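Local structure of MccB protein (Escherichia coli, 6OM4) at residues L121-I126 with I142-N147; Y239-A244 with K287-A292. The protein takes part in microcin C7 biosynthesis, joining an adenosine phosphate to the precursor peptide MccA through a phosphoramidate link, and probably uses ATP as the nucleotide donor. All blocks are in the same frame, centred on the assembly; numbering follows the deposited sequence.

Contact 1: L121-I126 with I142-N147; sequences LGCGGI and IILIDN. With ND7 (5'-O-[(S)-amino(hydroxy)phosphoryl]adenosine), chain M.
D146 OD2 accepts the backbone N-H of C123, with C123 N 2.7 Å from D146 OD2, a fairly straight bond (159°) that uses the anti lone pair, the one turned away from OD1. The same oxygen also takes the ribose hydroxyl O3' of ND7, with ND7 O3' 2.7 Å from D146 OD2. The other carboxylate oxygen, D146 OD1, receives the neighbouring hydroxyl, ND7 O2', again at 2.7 Å. D146 thus holds the ribose diol with both oxygens while one of them also ties down the glycine-rich turn. With CG roughly anti to the backbone N (chi1 -150°), the carboxylate extends toward that turn. The backbone N-H of D148 also binds D146 OD1, which helps fix the carboxylate's rotation.

Beyond the carboxylate, the turn itself lines the nucleotide. G124 CA approaches ND7 O5' to 3.3 Å, an approach helped by the lack of a side chain there. G125 N, in the first turn of helix 125-136, donates a straight bond (168°) to the phosphoryl oxygen ND7 O2A at 2.9 Å. K170 and R157 add further bonds to ND7.

Behind this site the two strands run parallel, L121 beside I145, and G122 N bonds to I145 O at 2.9 Å. On one face of the sheet L121 CD1 meets I145 CG2 at 3.8 Å, the two side chains crossing at a slant. C123 SG rests on L144 CB at 3.8 Å, and I174 of helix 170-181 touches both side chains.

A glycine-rich strand-turn-helix followed by an acidic residue on the next parallel strand, gripping both ribose hydroxyls, is the nucleotide-binding beta-alpha-beta unit of the Rossmann-like fold found in ThiF/E1-type enzymes.

Contact 2: Y239-A244 with K287-A292; sequences YVNDIA and KPATFA
N241 meets A289 across the contact from the bend of a type II' beta turn, which is closed by two sound backbone bonds, V240 N to I243 O and I243 N to V240 O, each 3.0 Å long. The CA atoms of N241 and A289 are 4.9 Å apart, and the amide end of N241 lies against the backbone at P288 and A289. On the other side of the contact A289 is the centre of an inverse gamma turn, in which T290 N reaches back to P288 O in a weak bond of 2.9 Å.

P288 and T290, the residues flanking A289, both touch the ring of Y239. P288 CB lies at the edge of that ring, in its plane, 3.8 Å from Y239 CE1, and the proline and tyrosine side chains cross at about a right angle. T290 arrives at a slant: its methyl CG2 is 3.5 Å from Y239 OH and lies close to CE1 as well. The threonine torsion explains this, since OG1 sits between the backbone N and the carbonyl carbon (chi1 62°), which places the methyl anti to that carbon and beside the N.

V294 and N295 of helix 292-311 pack against the tyrosine too. T290 also meets R157, an ATP-binding residue, while P288 and Y239 both pack on the bound peptide, a separate chain whose backbone is hydrogen-bonded to Y239. Across the two segments the tyrosine side chain is thus met by hydrocarbon, P288 CB and T290 CG2, in van der Waals contact, while its other neighbours include the nucleotide ND7 and the peptide.

In the fold
Contacts 1 and 2 follow one another along the chain, the first closing before the second opens, and both reach the same mixed sheet. Contact 1 uses the neighbouring parallel strands 117-121 and 141-146; contact 2 uses strands 234-240 and 243-250, separated from 117-121 by strand 208-211, together with the loop between helices 273-285 and 292-311. Their centres lie about 18 Å apart, with nearest atoms about 4 Å apart, and they do not touch. Between them sits ND7, which meets residues of both, and the bound peptide also reaches both. The two contacts thus supply different parts of one site, in which nucleotide and peptide are brought together.

Contact 1: L121-I126 with I142-N147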
ATOM      1  N   LEU A 121      12.570  -5.316   4.857  1.00 17.51           N
ATOM      2  CA  LEU A 121      13.427  -5.362   6.040  1.00 17.90           C
ATOM      3  C   LEU A 121      12.570  -5.899   7.190  1.00 19.21           C
ATOM      4  O   LEU A 121      11.784  -5.153   7.801  1.00 18.76           O
ATOM      5  CB  LEU A 121      14.018  -3.974   6.311  1.00 21.43           C
ATOM      6  CG  LEU A 121      14.915  -3.872   7.547  1.00 22.85           C
ATOM      7  CD1 LEU A 121      15.996  -4.940   7.562  1.00 26.50           C
ATOM      8  CD2 LEU A 121      15.534  -2.484   7.648  1.00 24.37           C
ATOM      9  N   GLY A 122      12.692  -7.211   7.418  1.00 18.62           N
ATOM     10  CA  GLY A 122      11.871  -7.923   8.365  1.00 20.28           C
ATOM     11  C   GLY A 122      10.852  -8.764   7.644  1.00 20.28           C
ATOM     12  O   GLY A 122       9.965  -8.221   6.982  1.00 20.97           O
ATOM     13  N   CYS A 123      10.942 -10.076   7.876  1.00 18.59           N
ATOM     14  CA  CYS A 123      10.198 -11.143   7.183  1.00 17.62           C
ATOM     15  C   CYS A 123       9.281 -11.906   8.145  1.00 15.87           C
ATOM     16  O   CYS A 123       9.068 -13.101   8.005  1.00 15.93           O
ATOM     17  CB  CYS A 123      11.176 -12.111   6.530  1.00 18.72           C
ATOM     18  SG  CYS A 123      12.012 -11.406   5.079  1.00 21.78           S
ATOM     19  N   GLY A 124       8.655 -11.177   9.058  1.00 14.81           N
ATOM     20  CA  GLY A 124       7.672 -11.715   9.959  1.00 15.11           C
ATOM     21  C   GLY A 124       6.259 -11.451   9.472  1.00 14.02           C
ATOM     22  O   GLY A 124       5.967 -11.579   8.262  1.00 13.63           O
ATOM     23  N   GLY A 125       5.367 -11.040  10.387  1.00 14.11           N
ATOM     24  CA  GLY A 125       3.945 -10.927  10.032  1.00 14.11           C
ATOM     25  C   GLY A 125       3.710  -9.919   8.911  1.00 13.22           C
ATOM     26  O   GLY A 125       3.017 -10.152   7.884  1.00 13.56           O
ATOM     27  N   ILE A 126       4.223  -8.713   9.126  1.00 13.44           N
ATOM     28  CA  ILE A 126       4.044  -7.683   8.122  1.00 14.21           C
ATOM     29  C   ILE A 126       4.776  -8.067   6.835  1.00 14.34           C
ATOM     30  O   ILE A 126       4.220  -7.973   5.718  1.00 14.64           O
ATOM     31  CB  ILE A 126       4.478  -6.313   8.656  1.00 14.93           C
ATOM     32  CG1 ILE A 126       3.594  -5.871   9.827  1.00 15.38           C
ATOM     33  CG2 ILE A 126       4.568  -5.289   7.536  1.00 15.11           C
ATOM     34  CD1 ILE A 126       2.143  -5.670   9.536  1.00 15.33           C
ATOM     35  N   ILE A 142      12.578  -8.325  -5.451  1.00 17.67           N
ATOM     36  CA  ILE A 142      12.309  -8.282  -4.049  1.00 18.23           C
ATOM     37  C   ILE A 142      13.530  -8.829  -3.281  1.00 20.29           C
ATOM     38  O   ILE A 142      14.043  -9.932  -3.568  1.00 19.13           O
ATOM     39  CB  ILE A 142      11.026  -9.065  -3.704  1.00 18.84           C
ATOM     40  CG1 ILE A 142       9.810  -8.534  -4.474  1.00 20.14           C
ATOM     41  CG2 ILE A 142      10.822  -9.057  -2.205  1.00 17.77           C
ATOM     42  CD1 ILE A 142       8.514  -9.267  -4.146  1.00 21.30           C
ATOM     43  N   ILE A 143      14.005  -8.039  -2.305  1.00 18.31           N
ATOM     44  CA  ILE A 143      15.156  -8.403  -1.458  1.00 18.97           C
ATOM     45  C   ILE A 143      14.624  -8.618  -0.049  1.00 18.86           C
ATOM     46  O   ILE A 143      14.040  -7.707   0.518  1.00 17.23           O
ATOM     47  CB  ILE A 143      16.245  -7.319  -1.434  1.00 22.21           C
ATOM     48  CG1 ILE A 143      16.554  -6.761  -2.818  1.00 23.32           C
ATOM     49  CG2 ILE A 143      17.486  -7.843  -0.708  1.00 22.74           C
ATOM     50  CD1 ILE A 143      16.971  -7.760  -3.812  1.00 29.18           C
ATOM     51  N   LEU A 144      14.785  -9.838   0.459  1.00 15.96           N
ATOM     52  CA  LEU A 144      14.308 -10.219   1.763  1.00 16.29           C
ATOM     53  C   LEU A 144      15.455 -10.205   2.779  1.00 17.61           C
ATOM     54  O   LEU A 144      16.474 -10.881   2.599  1.00 18.42           O
ATOM     55  CB  LEU A 144      13.710 -11.626   1.677  1.00 14.47           C
ATOM     56  CG  LEU A 144      12.678 -11.837   0.590  1.00 15.06           C
ATOM     57  CD1 LEU A 144      12.436 -13.313   0.416  1.00 16.35           C
ATOM     58  CD2 LEU A 144      11.396 -11.086   0.922  1.00 14.70           C
ATOM     59  N   ILE A 145      15.244  -9.490   3.882  1.00 17.86           N
ATOM     60  CA  ILE A 145      16.249  -9.350   4.955  1.00 18.72           C
ATOM     61  C   ILE A 145      15.655  -9.784   6.291  1.00 19.41           C
ATOM     62  O   ILE A 145      14.686  -9.199   6.802  1.00 18.13           O
ATOM     63  CB  ILE A 145      16.754  -7.896   5.022  1.00 18.94           C
ATOM     64  CG1 ILE A 145      17.060  -7.394   3.604  1.00 20.83           C
ATOM     65  CG2 ILE A 145      17.950  -7.761   5.968  1.00 19.79           C
ATOM     66  CD1 ILE A 145      17.682  -5.992   3.558  1.00 20.92           C
ATOM     67  N   ASP A 146      16.307 -10.776   6.888  1.00 18.42           N
ATOM     68  CA  ASP A 146      15.959 -11.259   8.217  1.00 19.63           C
ATOM     69  C   ASP A 146      17.079 -12.206   8.625  1.00 19.12           C
ATOM     70  O   ASP A 146      17.833 -12.666   7.766  1.00 21.16           O
ATOM     71  CB  ASP A 146      14.595 -11.971   8.231  1.00 19.96           C
ATOM     72  CG  ASP A 146      13.834 -11.870   9.556  1.00 22.95           C
ATOM     73  OD1 ASP A 146      14.422 -12.182  10.635  1.00 26.37           O
ATOM     74  OD2 ASP A 146      12.661 -11.424   9.521  1.00 18.89           O
ATOM     75  N   ASN A 147      17.123 -12.542   9.912  1.00 20.75           N
ATOM     76  CA  ASN A 147      18.074 -13.528  10.378  1.00 20.80           C
ATOM     77  C   ASN A 147      17.380 -14.542  11.282  1.00 21.30           C
ATOM     78  O   ASN A 147      18.054 -15.352  11.886  1.00 22.01           O
ATOM     79  CB  ASN A 147      19.192 -12.870  11.172  1.00 24.10           C
ATOM     80  CG  ASN A 147      20.370 -13.794  11.352  1.00 27.33           C
ATOM     81  OD1 ASN A 147      20.756 -14.473  10.392  1.00 27.64           O
ATOM     82  ND2 ASN A 147      20.926 -13.829  12.559  1.00 25.46           N
TER
HETATM   83  O1A ND7 M 101       7.695  -9.957  15.015  1.00 18.83           O
HETATM   84  PA  ND7 M 101       7.084  -9.665  13.674  1.00 21.34           P
HETATM   85  O2A ND7 M 101       5.937 -10.551  13.210  1.00 18.94           O
HETATM   86  N3A ND7 M 101       6.539  -8.062  13.813  1.00 19.66           N
HETATM   87  O5' ND7 M 101       8.134  -9.685  12.487  1.00 19.54           O
HETATM   88  C5' ND7 M 101       9.334  -8.876  12.682  1.00 18.94           C
HETATM   89  C4' ND7 M 101      10.404  -9.512  11.759  1.00 18.87           C
HETATM   90  C3' ND7 M 101      10.885 -10.855  12.406  1.00 18.23           C
HETATM   91  O3' ND7 M 101      10.884 -11.903  11.516  1.00 18.79           O
HETATM   92  C2' ND7 M 101      12.280 -10.412  13.021  1.00 18.55           C
HETATM   93  O2' ND7 M 101      13.252 -11.526  12.942  1.00 18.01           O
HETATM   94  C1' ND7 M 101      12.712  -9.418  12.234  1.00 19.28           C
HETATM   95  O4' ND7 M 101      11.381  -8.663  11.700  1.00 18.64           O
HETATM   96  N9  ND7 M 101      13.495  -8.383  12.848  1.00 19.55           N
HETATM   97  C4  ND7 M 101      14.692  -7.915  12.398  1.00 20.43           C
HETATM   98  C5  ND7 M 101      15.085  -6.935  13.238  1.00 18.93           C
HETATM   99  N7  ND7 M 101      14.136  -6.787  14.192  1.00 19.55           N
HETATM  100  C8  ND7 M 101      13.180  -7.656  13.930  1.00 20.72           C
HETATM  101  N3  ND7 M 101      15.451  -8.278  11.342  1.00 21.24           N
HETATM  102  C2  ND7 M 101      16.571  -7.657  11.126  1.00 23.10           C
HETATM  103  N1  ND7 M 101      16.996  -6.694  11.952  1.00 22.75           N
HETATM  104  C6  ND7 M 101      16.288  -6.313  12.982  1.00 21.26           C
HETATM  105  N6  ND7 M 101      16.773  -5.265  13.863  1.00 21.89           N

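Contact 2: Y239-A244 with K287-A292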
ATOM      1  N   TYR A 239       1.872  -2.563  14.052  1.00 13.52           N
ATOM      2  CA  TYR A 239       0.744  -2.470  14.965  1.00 13.82           C
ATOM      3  C   TYR A 239       1.273  -2.069  16.342  1.00 13.96           C
ATOM      4  O   TYR A 239       2.409  -2.381  16.711  1.00 15.31           O
ATOM      5  CB  TYR A 239      -0.044  -3.788  15.024  1.00 14.33           C
ATOM      6  CG  TYR A 239       0.870  -4.982  15.024  1.00 14.62           C
ATOM      7  CD1 TYR A 239       1.496  -5.421  16.188  1.00 16.33           C
ATOM      8  CD2 TYR A 239       1.202  -5.584  13.836  1.00 15.27           C
ATOM      9  CE1 TYR A 239       2.409  -6.468  16.144  1.00 17.10           C
ATOM     10  CE2 TYR A 239       2.059  -6.656  13.788  1.00 17.75           C
ATOM     11  CZ  TYR A 239       2.708  -7.067  14.936  1.00 18.50           C
ATOM     12  OH  TYR A 239       3.566  -8.127  14.807  1.00 20.06           O
ATOM     13  N   VAL A 240       0.417  -1.375  17.087  1.00 12.94           N
ATOM     14  CA  VAL A 240       0.592  -1.185  18.476  1.00 13.84           C
ATOM     15  C   VAL A 240      -0.530  -1.992  19.132  1.00 12.91           C
ATOM     16  O   VAL A 240      -1.688  -1.562  19.131  1.00 14.26           O
ATOM     17  CB  VAL A 240       0.553   0.292  18.908  1.00 13.52           C
ATOM     18  CG1 VAL A 240       0.995   0.389  20.350  1.00 14.79           C
ATOM     19  CG2 VAL A 240       1.442   1.154  18.035  1.00 14.23           C
ATOM     20  N   ASN A 241      -0.178  -3.204  19.576  1.00 13.43           N
ATOM     21  CA  ASN A 241      -1.153  -4.181  20.032  1.00 13.93           C
ATOM     22  C   ASN A 241      -2.277  -4.297  18.985  1.00 14.18           C
ATOM     23  O   ASN A 241      -2.046  -4.718  17.823  1.00 13.87           O
ATOM     24  CB  ASN A 241      -1.606  -3.875  21.473  1.00 14.14           C
ATOM     25  CG  ASN A 241      -0.541  -4.160  22.514  1.00 15.22           C
ATOM     26  OD1 ASN A 241      -0.556  -3.617  23.634  1.00 17.23           O
ATOM     27  ND2 ASN A 241       0.373  -5.033  22.180  1.00 10.38           N
ATOM     28  N   ASP A 242      -3.503  -3.888  19.355  1.00 15.11           N
ATOM     29  CA  ASP A 242      -4.722  -4.092  18.570  1.00 15.85           C
ATOM     30  C   ASP A 242      -4.987  -2.977  17.538  1.00 14.12           C
ATOM     31  O   ASP A 242      -6.015  -3.026  16.858  1.00 15.11           O
ATOM     32  CB  ASP A 242      -5.913  -4.212  19.529  1.00 18.13           C
ATOM     33  CG  ASP A 242      -5.910  -3.167  20.632  1.00 23.05           C
ATOM     34  OD1 ASP A 242      -6.270  -2.057  20.356  1.00 24.19           O
ATOM     35  OD2 ASP A 242      -5.481  -3.480  21.760  1.00 30.07           O
ATOM     36  N   ILE A 243      -4.106  -1.986  17.416  1.00 12.68           N
ATOM     37  CA  ILE A 243      -4.212  -0.937  16.402  1.00 12.92           C
ATOM     38  C   ILE A 243      -3.255  -1.232  15.256  1.00 13.24           C
ATOM     39  O   ILE A 243      -2.043  -1.259  15.439  1.00 13.91           O
ATOM     40  CB  ILE A 243      -3.922   0.463  16.968  1.00 14.22           C
ATOM     41  CG1 ILE A 243      -4.884   0.844  18.094  1.00 15.51           C
ATOM     42  CG2 ILE A 243      -3.947   1.475  15.847  1.00 15.87           C
ATOM     43  CD1 ILE A 243      -4.493   2.157  18.768  1.00 15.99           C
ATOM     44  N   ALA A 244      -3.810  -1.355  14.051  1.00 11.91           N
ATOM     45  CA  ALA A 244      -3.013  -1.518  12.826  1.00 12.38           C
ATOM     46  C   ALA A 244      -2.431  -0.149  12.455  1.00 13.32           C
ATOM     47  O   ALA A 244      -3.164   0.827  12.514  1.00 14.11           O
ATOM     48  CB  ALA A 244      -3.899  -2.035  11.728  1.00 12.61           C
ATOM     49  N   LYS A 287       5.857  -8.154  24.689  1.00 16.42           N
ATOM     50  CA  LYS A 287       5.445  -8.922  23.529  1.00 17.57           C
ATOM     51  C   LYS A 287       4.091  -8.371  23.080  1.00 17.28           C
ATOM     52  O   LYS A 287       3.144  -8.289  23.862  1.00 16.69           O
ATOM     53  CB  LYS A 287       5.348 -10.414  23.872  1.00 18.27           C
ATOM     54  CG  LYS A 287       6.653 -11.103  24.259  1.00 21.69           C
ATOM     55  CD  LYS A 287       6.501 -12.596  24.505  1.00 25.20           C
ATOM     56  CE  LYS A 287       7.116 -13.509  23.463  1.00 32.26           C
ATOM     57  NZ  LYS A 287       7.596 -12.811  22.245  1.00 34.10           N
ATOM     58  N   PRO A 288       3.960  -7.884  21.835  1.00 18.96           N
ATOM     59  CA  PRO A 288       2.698  -7.352  21.353  1.00 19.00           C
ATOM     60  C   PRO A 288       1.586  -8.393  21.481  1.00 18.93           C
ATOM     61  O   PRO A 288       1.836  -9.594  21.290  1.00 18.93           O
ATOM     62  CB  PRO A 288       2.932  -7.133  19.861  1.00 19.06           C
ATOM     63  CG  PRO A 288       4.389  -6.942  19.746  1.00 18.76           C
ATOM     64  CD  PRO A 288       5.050  -7.689  20.877  1.00 18.85           C
ATOM     65  N   ALA A 289       0.381  -7.936  21.750  1.00 20.04           N
ATOM     66  CA  ALA A 289      -0.753  -8.838  21.625  1.00 22.07           C
ATOM     67  C   ALA A 289      -1.122  -8.983  20.119  1.00 23.97           C
ATOM     68  O   ALA A 289      -2.044  -8.424  19.634  1.00 27.90           O
ATOM     69  CB  ALA A 289      -1.814  -8.324  22.537  1.00 21.61           C
ATOM     70  N   THR A 290      -0.325  -9.774  19.369  1.00 29.41           N
ATOM     71  CA  THR A 290      -0.532  -9.863  17.886  1.00 28.99           C
ATOM     72  C   THR A 290      -1.906 -10.512  17.646  1.00 28.28           C
ATOM     73  O   THR A 290      -2.387 -11.297  18.454  1.00 25.26           O
ATOM     74  CB  THR A 290       0.603 -10.581  17.140  1.00 34.52           C
ATOM     75  OG1 THR A 290       0.713 -11.931  17.581  1.00 30.83           O
ATOM     76  CG2 THR A 290       1.942  -9.908  17.297  1.00 32.38           C
ATOM     77  N   PHE A 291      -2.580 -10.088  16.575  1.00 22.10           N
ATOM     78  CA  PHE A 291      -3.803 -10.717  16.109  1.00 18.92           C
ATOM     79  C   PHE A 291      -3.789 -10.674  14.577  1.00 15.59           C
ATOM     80  O   PHE A 291      -3.547  -9.599  14.065  1.00 13.10           O
ATOM     81  CB  PHE A 291      -4.877  -9.851  16.748  1.00 24.60           C
ATOM     82  CG  PHE A 291      -6.298 -10.254  16.502  1.00 20.73           C
ATOM     83  CD1 PHE A 291      -6.669 -11.576  16.623  1.00 23.39           C
ATOM     84  CD2 PHE A 291      -7.242  -9.293  16.219  1.00 21.37           C
ATOM     85  CE1 PHE A 291      -7.995 -11.933  16.463  1.00 23.14           C
ATOM     86  CE2 PHE A 291      -8.569  -9.653  16.054  1.00 22.58           C
ATOM     87  CZ  PHE A 291      -8.925 -10.971  16.177  1.00 21.62           C
ATOM     88  N   ALA A 292      -3.905 -11.806  13.858  1.00 13.05           N
ATOM     89  CA  ALA A 292      -3.703 -11.775  12.394  1.00 14.07           C
ATOM     90  C   ALA A 292      -4.509 -10.660  11.730  1.00 13.37           C
ATOM     91  O   ALA A 292      -3.990  -9.996  10.824  1.00 14.17           O
ATOM     92  CB  ALA A 292      -4.020 -13.113  11.763  1.00 15.01           C
TER